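Thymine dioxygenase (Neurospora crassa, PDB 5C3Q) binds thymine and 2-oxoglutarate beside a metal centre and, as a thymine-7-hydroxylase, probably oxidises the methyl group of thymine. Local coordinates at residues A[9-14]-A[239-244]; A[184-189]-A[298-303]; A[261-266]-A[304-309]. One frame throughout, in Å; residues are numbered along the deposited sequence.

How the contacts relate
Contact 1 ties the N-terminal hairpin (strands 8-10 and 13-19) to strand 242-244, an outermost strand of the four-stranded sheet that also carries the metal ligands H216 and H273. Contacts 2 and 3 lie elsewhere and, with centres about 16 Å apart, are neighbours: I303 CG2 packs 3.6 Å from W263 CG, and segment 304-309 directly continues 298-303. Contact 2 is about 32 Å from contact 1, centre to centre, across the chain's centre; contact 3 is about 25 Å from contact 1. Along the chain, contact 1 closes before contact 3 opens, while contact 2 crosses both. They join the N-terminal hairpin, a helix end and loops to the outside of the double-stranded beta-helix that holds the active site.

Contact 1: residues A[9-14]-A[239-244]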
loop_
_atom_site.group_PDB
_atom_site.type_symbol
_atom_site.label_atom_id
_atom_site.label_comp_id
_atom_site.label_asym_id
_atom_site.label_seq_id
_atom_site.Cartn_x
_atom_site.Cartn_y
_atom_site.Cartn_z
ATOM N N ASN A 9 4.137 -3.850 19.002
ATOM C CA ASN A 9 4.668 -3.057 20.107
ATOM C C ASN A 9 6.110 -3.455 20.414
ATOM O O ASN A 9 6.368 -4.254 21.319
ATOM C CB ASN A 9 3.788 -3.213 21.349
ATOM C CG ASN A 9 4.124 -2.207 22.437
ATOM O OD1 ASN A 9 5.191 -1.594 22.427
ATOM N ND2 ASN A 9 3.211 -2.035 23.387
ATOM N N GLU A 10 7.041 -2.894 19.644
ATOM C CA GLU A 10 8.459 -3.208 19.771
ATOM C C GLU A 10 9.317 -2.005 19.382
ATOM O O GLU A 10 9.022 -1.309 18.410
ATOM C CB GLU A 10 8.828 -4.393 18.879
ATOM C CG GLU A 10 8.196 -5.716 19.285
ATOM C CD GLU A 10 8.598 -6.881 18.391
ATOM O OE1 GLU A 10 9.554 -6.743 17.588
ATOM O OE2 GLU A 10 7.955 -7.950 18.501
ATOM N N ASP A 11 10.370 -1.768 20.161
ATOM C CA ASP A 11 11.371 -0.744 19.861
ATOM C C ASP A 11 10.792 0.664 19.720
ATOM O O ASP A 11 11.298 1.477 18.945
ATOM C CB ASP A 11 12.146 -1.130 18.594
ATOM C CG ASP A 11 13.500 -0.465 18.515
ATOM O OD1 ASP A 11 14.212 -0.472 19.538
ATOM O OD2 ASP A 11 13.857 0.060 17.434
ATOM N N GLY A 12 9.739 0.950 20.480
ATOM C CA GLY A 12 9.074 2.251 20.428
ATOM C C GLY A 12 8.048 2.385 19.313
ATOM O O GLY A 12 7.398 3.420 19.204
ATOM N N LEU A 13 7.912 1.350 18.480
ATOM C CA LEU A 13 6.901 1.327 17.417
ATOM C C LEU A 13 5.652 0.664 17.968
ATOM O O LEU A 13 5.673 -0.520 18.299
ATOM C CB LEU A 13 7.398 0.548 16.193
ATOM C CG LEU A 13 6.426 0.409 15.010
ATOM C CD1 LEU A 13 6.198 1.742 14.312
ATOM C CD2 LEU A 13 6.941 -0.618 14.017
ATOM N N VAL A 14 4.570 1.434 18.064
ATOM C CA VAL A 14 3.286 0.909 18.524
ATOM C C VAL A 14 2.253 1.080 17.411
ATOM O O VAL A 14 1.868 2.199 17.079
ATOM C CB VAL A 14 2.828 1.608 19.822
ATOM C CG1 VAL A 14 1.473 1.081 20.284
ATOM C CG2 VAL A 14 3.863 1.393 20.917
ATOM N N ASN A 239 13.215 4.527 16.496
ATOM C CA ASN A 239 14.632 4.372 16.815
ATOM C C ASN A 239 15.455 3.875 15.631
ATOM O O ASN A 239 16.653 3.667 15.765
ATOM C CB ASN A 239 14.813 3.423 18.001
ATOM C CG ASN A 239 13.996 3.838 19.203
ATOM O OD1 ASN A 239 13.781 5.028 19.439
ATOM N ND2 ASN A 239 13.525 2.860 19.966
ATOM N N GLY A 240 14.806 3.673 14.485
ATOM C CA GLY A 240 15.502 3.381 13.232
ATOM C C GLY A 240 15.723 1.908 12.930
ATOM O O GLY A 240 16.576 1.571 12.113
ATOM N N GLN A 241 14.954 1.034 13.577
ATOM C CA GLN A 241 15.074 -0.410 13.378
ATOM C C GLN A 241 13.820 -0.945 12.719
ATOM O O GLN A 241 12.709 -0.534 13.066
ATOM C CB GLN A 241 15.246 -1.128 14.714
ATOM C CG GLN A 241 16.370 -0.602 15.583
ATOM C CD GLN A 241 17.718 -1.127 15.158
ATOM O OE1 GLN A 241 18.153 -0.900 14.028
ATOM N NE2 GLN A 241 18.396 -1.832 16.064
ATOM N N PHE A 242 13.998 -1.879 11.789
ATOM C CA PHE A 242 12.864 -2.523 11.135
ATOM C C PHE A 242 12.238 -3.563 12.061
ATOM O O PHE A 242 12.923 -4.454 12.565
ATOM C CB PHE A 242 13.284 -3.159 9.808
ATOM C CG PHE A 242 13.406 -2.169 8.683
ATOM C CD1 PHE A 242 12.270 -1.661 8.071
ATOM C CD2 PHE A 242 14.651 -1.734 8.250
ATOM C CE1 PHE A 242 12.371 -0.742 7.039
ATOM C CE2 PHE A 242 14.759 -0.818 7.216
ATOM C CZ PHE A 242 13.618 -0.319 6.610
ATOM N N ILE A 243 10.934 -3.426 12.281
ATOM C CA ILE A 243 10.180 -4.289 13.178
ATOM C C ILE A 243 9.178 -5.094 12.366
ATOM O O ILE A 243 8.527 -4.553 11.469
ATOM C CB ILE A 243 9.415 -3.449 14.222
ATOM C CG1 ILE A 243 10.374 -2.522 14.982
ATOM C CG2 ILE A 243 8.633 -4.345 15.171
ATOM C CD1 ILE A 243 11.500 -3.218 15.723
ATOM N N ASP A 244 9.046 -6.377 12.700
ATOM C CA ASP A 244 8.097 -7.261 12.026
ATOM C C ASP A 244 6.648 -6.821 12.229
ATOM O O ASP A 244 6.204 -6.643 13.357
ATOM C CB ASP A 244 8.259 -8.702 12.522
ATOM C CG ASP A 244 9.550 -9.341 12.045
ATOM O OD1 ASP A 244 9.867 -9.219 10.846
ATOM O OD2 ASP A 244 10.244 -9.970 12.867
HETATM O O HOH W 1 10.538 -7.485 14.798
HETATM O O HOH W 2 6.460 -7.515 16.000
#
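I243 places CG1 anti to its carbonyl carbon (chi1 -55°) and CG2 anti to its backbone N, which spreads its two branches under the turn of 9-14, while D11 sets its carboxylate (chi1 -157°) between N239 ND2 and the methylenes of Q241. The motif is a beta hairpin with a two-residue type I' turn, closed by paired backbone bonds between E10 and L13; it packs on I243 of strand 242-244, at the edge of the smaller sheet of the double-stranded beta-helix, and on N239 and Q241 of the loop before it. D11 and G12 both adopt positive phi, and a CB on G12 would collide with the carbonyl O of D11. The branched isoleucine presents separate carbons to the hairpin: CD1 reaches D11 CB at 3.6 Å, CG2 lies 3.7 Å from E10 CB, and its CB meets L13 CD2 at 3.8 Å, these two side chains running alongside each other in opposing senses. Shortened to an alanine, I243 would probably leave the methylenes of E10 and D11 and the CD2 of L13 without much of their apolar partner. Polar groups lie beside this apolar patch. D11 OD2 is hydrogen-bonded to S237 and lies 3.2 Å from Q241 CG, whereas D11 OD1 takes a weak but straight bond from N239 ND2 (3.4 Å), carboxylate and amide planes nearly perpendicular. The extended chain of E10 carries its carboxylate past I243 to two waters: one receives D244 N at 2.8 Å and donates to E10 OE1, the other donates to D244 O at 2.8 Å and, weakly, to E10 OE2.

Contact 2: residues A[184-189]-A[298-303]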
loop_
_atom_site.group_PDB
_atom_site.type_symbol
_atom_site.label_atom_id
_atom_site.label_comp_id
_atom_site.label_asym_id
_atom_site.label_seq_id
_atom_site.Cartn_x
_atom_site.Cartn_y
_atom_site.Cartn_z
ATOM N N VAL A 184 -11.410 12.896 -2.547
ATOM C CA VAL A 184 -11.152 11.468 -2.800
ATOM C C VAL A 184 -12.267 10.707 -3.536
ATOM O O VAL A 184 -12.119 9.513 -3.794
ATOM C CB VAL A 184 -10.844 10.709 -1.482
ATOM C CG1 VAL A 184 -9.689 11.364 -0.736
ATOM C CG2 VAL A 184 -12.076 10.607 -0.588
ATOM N N ASP A 185 -13.360 11.379 -3.895
ATOM C CA ASP A 185 -14.546 10.679 -4.424
ATOM C C ASP A 185 -14.403 10.089 -5.841
ATOM O O ASP A 185 -15.206 9.241 -6.236
ATOM C CB ASP A 185 -15.805 11.569 -4.349
ATOM C CG ASP A 185 -15.637 12.911 -5.048
ATOM O OD1 ASP A 185 -14.596 13.153 -5.705
ATOM O OD2 ASP A 185 -16.566 13.734 -4.935
ATOM N N VAL A 186 -13.401 10.529 -6.599
ATOM C CA VAL A 186 -13.193 10.021 -7.963
ATOM C C VAL A 186 -12.659 8.580 -7.959
ATOM O O VAL A 186 -12.956 7.795 -8.863
ATOM C CB VAL A 186 -12.260 10.953 -8.773
ATOM C CG1 VAL A 186 -11.886 10.343 -10.117
ATOM C CG2 VAL A 186 -12.928 12.305 -8.980
ATOM N N GLY A 187 -11.880 8.229 -6.941
ATOM C CA GLY A 187 -11.328 6.884 -6.835
ATOM C C GLY A 187 -10.150 6.665 -7.768
ATOM O O GLY A 187 -10.053 5.622 -8.415
ATOM N N ASP A 188 -9.251 7.646 -7.824
ATOM C CA ASP A 188 -8.033 7.560 -8.630
ATOM C C ASP A 188 -6.994 6.702 -7.906
ATOM O O ASP A 188 -5.885 7.143 -7.630
ATOM C CB ASP A 188 -7.474 8.963 -8.908
ATOM C CG ASP A 188 -8.296 9.733 -9.919
ATOM O OD1 ASP A 188 -8.780 9.123 -10.892
ATOM O OD2 ASP A 188 -8.452 10.956 -9.748
ATOM N N ASN A 189 -7.372 5.459 -7.635
ATOM C CA ASN A 189 -6.591 4.550 -6.817
ATOM C C ASN A 189 -5.958 3.458 -7.674
ATOM O O ASN A 189 -6.340 3.269 -8.832
ATOM C CB ASN A 189 -7.509 3.943 -5.758
ATOM C CG ASN A 189 -8.216 5.003 -4.930
ATOM O OD1 ASN A 189 -7.642 6.053 -4.628
ATOM N ND2 ASN A 189 -9.469 4.746 -4.575
ATOM N N ASN A 298 -8.002 12.719 -5.527
ATOM C CA ASN A 298 -8.348 12.900 -6.932
ATOM C C ASN A 298 -7.157 13.541 -7.630
ATOM O O ASN A 298 -6.541 14.448 -7.074
ATOM C CB ASN A 298 -9.582 13.796 -7.079
ATOM C CG ASN A 298 -10.789 13.270 -6.314
ATOM O OD1 ASN A 298 -10.884 12.081 -6.021
ATOM N ND2 ASN A 298 -11.719 14.160 -5.992
ATOM N N HIS A 299 -6.814 13.068 -8.829
ATOM C CA HIS A 299 -5.646 13.598 -9.541
ATOM C C HIS A 299 -5.746 15.112 -9.748
ATOM O O HIS A 299 -4.729 15.801 -9.775
ATOM C CB HIS A 299 -5.438 12.893 -10.891
ATOM C CG HIS A 299 -5.026 11.455 -10.775
ATOM N ND1 HIS A 299 -4.140 11.003 -9.819
ATOM C CD2 HIS A 299 -5.359 10.372 -11.517
ATOM C CE1 HIS A 299 -3.959 9.704 -9.967
ATOM N NE2 HIS A 299 -4.689 9.296 -10.990
ATOM N N LYS A 300 -6.971 15.619 -9.886
ATOM C CA LYS A 300 -7.211 17.057 -10.035
ATOM C C LYS A 300 -7.007 17.870 -8.744
ATOM O O LYS A 300 -6.945 19.098 -8.798
ATOM C CB LYS A 300 -8.630 17.303 -10.569
ATOM C CG LYS A 300 -9.742 17.003 -9.566
ATOM C CD LYS A 300 -11.118 16.981 -10.221
ATOM C CE LYS A 300 -12.192 16.617 -9.210
ATOM N NZ LYS A 300 -13.551 16.601 -9.813
ATOM N N SER A 301 -6.908 17.195 -7.599
ATOM C CA SER A 301 -6.859 17.869 -6.294
ATOM C C SER A 301 -5.615 18.717 -6.080
ATOM O O SER A 301 -4.509 18.316 -6.430
ATOM C CB SER A 301 -6.934 16.848 -5.155
ATOM O OG SER A 301 -8.215 16.259 -5.096
ATOM N N TYR A 302 -5.819 19.887 -5.479
ATOM C CA TYR A 302 -4.731 20.750 -5.050
ATOM C C TYR A 302 -4.474 20.494 -3.569
ATOM O O TYR A 302 -5.360 20.693 -2.742
ATOM C CB TYR A 302 -5.098 22.212 -5.287
ATOM C CG TYR A 302 -3.942 23.168 -5.134
ATOM C CD1 TYR A 302 -2.874 23.146 -6.026
ATOM C CD2 TYR A 302 -3.924 24.111 -4.110
ATOM C CE1 TYR A 302 -1.813 24.026 -5.896
ATOM C CE2 TYR A 302 -2.868 25.000 -3.973
ATOM C CZ TYR A 302 -1.817 24.954 -4.867
ATOM O OH TYR A 302 -0.768 25.838 -4.733
ATOM N N ILE A 303 -3.265 20.048 -3.244
ATOM C CA ILE A 303 -2.929 19.609 -1.889
ATOM C C ILE A 303 -2.219 20.713 -1.104
ATOM O O ILE A 303 -1.084 21.065 -1.407
ATOM C CB ILE A 303 -2.047 18.338 -1.928
ATOM C CG1 ILE A 303 -2.768 17.203 -2.672
ATOM C CG2 ILE A 303 -1.644 17.887 -0.528
ATOM C CD1 ILE A 303 -4.098 16.781 -2.078
HETATM O O HOH W 3 -9.290 9.624 -5.636
HETATM O O HOH W 4 -6.602 7.319 -11.636
HETATM O O HOH W 5 -9.340 13.779 -10.550
#
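H299 N gives a short, nearly straight hydrogen bond to D188 OD2 (2.8 Å, 171°), arriving on the anti side of the carboxylate and somewhat out of its plane. The other oxygen, D188 OD1, forms a salt bridge with R127, so an aspartate serves a backbone N-H and an arginine at once. N298 CG, anti to its carbonyl carbon (chi1 -56°), puts the amide beside D185 and V186: OD1 accepts from V186 N at 3.0 Å, the donor standing above the carbonyl plane, and ND2 donates to D185 OD1 at 3.1 Å, the amide and carboxylate planes nearly parallel though OD1 lies somewhat out of the amide plane.

The D188 carboxylate lies flat on the H299 imidazole, planes 6° apart, with D188 CG 3.4 Å from H299 CD2, and D188 CB makes a CH-pi contact over the same ring. A water bridges D188 OD1 and H299 NE2. V186 CG2 lies 3.6 Å from N298 CG.

Glycine suits position 187, where the chain leaves helix 181-184 with positive phi. Both segments carry type I turns, V184-G187 and N298-S301; here they join the loop entering strand 190-200 to the one following strand 284-295, adjacent strands of the larger double-stranded beta-helix sheet.

Contact 3: residues A[261-266]-A[304-309]; sequences ARWSND and EAIPGT. With EDO (1,2-ethanediol), chain K.
W263 meets I306 in two ways. Its carbonyl O accepts I306 N at 3.0 Å, the N-H arriving nearly head-on to the C=O, and its indole lies against the isoleucine, I306 CG1 sitting over one face 3.7 Å from the centroid of the five-membered ring. The indole CG is anti to the backbone N (chi1 -158°), which lays the ring against I306 and E304; E304 O approaches its edge in plane, 3.2 Å from W263 CD1. A305 CA adds a CA-H...O contact of 3.4 Å to W263 O. Further along, T309 CB rests 3.2 Å from S264 O.

The helix 258-263 ends here in a Schellman motif: D266 N bonds back to A261 O and N265 N to R262 O. N265, the first residue past the helix, has positive phi, which asparagine tolerates well, and its amide is anchored by the backbone of K317 and E315. On the other segment a type II turn runs from I306 to T309, with G308 at the positive-phi position; I306 O receives both T309 N and T309 OG1, the hydroxyl on a lone pair in the carbonyl plane. F180 and F183 pack edge-to-face with W263, and R262 holds an ethanediol probably from the crystallisation liquor, NH1 to O2 at 2.8 Å.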
loop_
_atom_site.group_PDB
_atom_site.type_symbol
_atom_site.label_atom_id
_atom_site.label_comp_id
_atom_site.label_asym_id
_atom_site.label_seq_id
_atom_site.Cartn_x
_atom_site.Cartn_y
_atom_site.Cartn_z
ATOM N N ALA A 261 0.996 12.743 4.474
ATOM C CA ALA A 261 1.984 13.334 5.380
ATOM C C ALA A 261 2.129 14.827 5.101
ATOM O O ALA A 261 2.003 15.660 5.997
ATOM C CB ALA A 261 3.328 12.637 5.222
ATOM N N ARG A 262 2.361 15.141 3.833
ATOM C CA ARG A 262 2.509 16.517 3.371
ATOM C C ARG A 262 1.220 17.337 3.548
ATOM O O ARG A 262 1.250 18.468 4.020
ATOM C CB ARG A 262 2.905 16.489 1.898
ATOM C CG ARG A 262 3.187 17.842 1.298
ATOM C CD ARG A 262 3.296 17.741 -0.207
ATOM N NE ARG A 262 3.639 19.049 -0.751
ATOM C CZ ARG A 262 4.729 19.333 -1.458
ATOM N NH1 ARG A 262 5.615 18.393 -1.775
ATOM N NH2 ARG A 262 4.907 20.582 -1.872
ATOM N N TRP A 263 0.100 16.750 3.136
ATOM C CA TRP A 263 -1.242 17.345 3.281
ATOM C C TRP A 263 -1.561 17.721 4.738
ATOM O O TRP A 263 -2.171 18.761 5.012
ATOM C CB TRP A 263 -2.260 16.323 2.772
ATOM C CG TRP A 263 -3.596 16.832 2.354
ATOM C CD1 TRP A 263 -4.030 18.124 2.324
ATOM C CD2 TRP A 263 -4.661 16.036 1.837
ATOM N NE1 TRP A 263 -5.320 18.178 1.848
ATOM C CE2 TRP A 263 -5.728 16.906 1.537
ATOM C CE3 TRP A 263 -4.822 14.664 1.606
ATOM C CZ2 TRP A 263 -6.940 16.451 1.016
ATOM C CZ3 TRP A 263 -6.029 14.213 1.090
ATOM C CH2 TRP A 263 -7.069 15.104 0.800
ATOM N N SER A 264 -1.122 16.870 5.662
ATOM C CA SER A 264 -1.342 17.047 7.096
ATOM C C SER A 264 -0.314 17.959 7.767
ATOM O O SER A 264 -0.324 18.111 8.992
ATOM C CB SER A 264 -1.316 15.674 7.777
ATOM O OG SER A 264 0.004 15.165 7.872
ATOM N N ASN A 265 0.578 18.549 6.972
ATOM C CA ASN A 265 1.672 19.366 7.482
ATOM C C ASN A 265 2.583 18.585 8.428
ATOM O O ASN A 265 3.033 19.111 9.447
ATOM C CB ASN A 265 1.137 20.627 8.174
ATOM C CG ASN A 265 2.178 21.728 8.241
ATOM O OD1 ASN A 265 2.856 21.992 7.256
ATOM N ND2 ASN A 265 2.324 22.362 9.406
ATOM N N ASP A 266 2.832 17.326 8.068
ATOM C CA ASP A 266 3.607 16.368 8.869
ATOM C C ASP A 266 3.059 16.073 10.272
ATOM O O ASP A 266 3.811 15.645 11.145
ATOM C CB ASP A 266 5.085 16.790 8.948
ATOM C CG ASP A 266 5.807 16.635 7.623
ATOM O OD1 ASP A 266 5.354 15.830 6.782
ATOM O OD2 ASP A 266 6.830 17.317 7.420
ATOM N N GLU A 304 -2.903 21.250 -0.097
ATOM C CA GLU A 304 -2.315 22.225 0.827
ATOM C C GLU A 304 -2.786 21.947 2.255
ATOM O O GLU A 304 -3.787 21.272 2.459
ATOM C CB GLU A 304 -2.651 23.656 0.401
ATOM C CG GLU A 304 -4.135 23.938 0.221
ATOM C CD GLU A 304 -4.409 25.254 -0.490
ATOM O OE1 GLU A 304 -5.518 25.398 -1.051
ATOM O OE2 GLU A 304 -3.525 26.142 -0.499
ATOM N N ALA A 305 -2.056 22.468 3.234
ATOM C CA ALA A 305 -2.268 22.118 4.648
ATOM C C ALA A 305 -3.743 22.040 5.071
ATOM O O ALA A 305 -4.507 22.976 4.861
ATOM C CB ALA A 305 -1.515 23.089 5.545
ATOM N N ILE A 306 -4.116 20.916 5.681
ATOM C CA ILE A 306 -5.479 20.676 6.168
ATOM C C ILE A 306 -5.766 21.604 7.352
ATOM O O ILE A 306 -4.878 21.836 8.172
ATOM C CB ILE A 306 -5.647 19.196 6.609
ATOM C CG1 ILE A 306 -5.457 18.256 5.416
ATOM C CG2 ILE A 306 -7.017 18.942 7.230
ATOM C CD1 ILE A 306 -5.093 16.833 5.790
ATOM N N PRO A 307 -7.000 22.146 7.451
ATOM C CA PRO A 307 -7.289 23.015 8.596
ATOM C C PRO A 307 -7.139 22.298 9.938
ATOM O O PRO A 307 -7.566 21.151 10.083
ATOM C CB PRO A 307 -8.746 23.451 8.370
ATOM C CG PRO A 307 -9.285 22.550 7.312
ATOM C CD PRO A 307 -8.113 22.121 6.488
ATOM N N GLY A 308 -6.516 22.977 10.899
ATOM C CA GLY A 308 -6.283 22.419 12.223
ATOM C C GLY A 308 -4.968 21.679 12.384
ATOM O O GLY A 308 -4.714 21.119 13.448
ATOM N N THR A 309 -4.133 21.670 11.343
ATOM C CA THR A 309 -2.807 21.038 11.401
ATOM C C THR A 309 -1.677 22.056 11.600
ATOM O O THR A 309 -0.498 21.703 11.556
ATOM C CB THR A 309 -2.517 20.218 10.128
ATOM O OG1 THR A 309 -2.592 21.064 8.978
ATOM C CG2 THR A 309 -3.510 19.074 9.987
HETATM C C1 EDO K . 7.330 20.835 -4.108
HETATM O O1 EDO K . 7.313 22.051 -3.343
HETATM C C2 EDO K . 8.100 19.782 -3.319
HETATM O O2 EDO K . 7.676 18.450 -3.637
HETATM O O HOH W 6 -5.980 21.047 0.021
#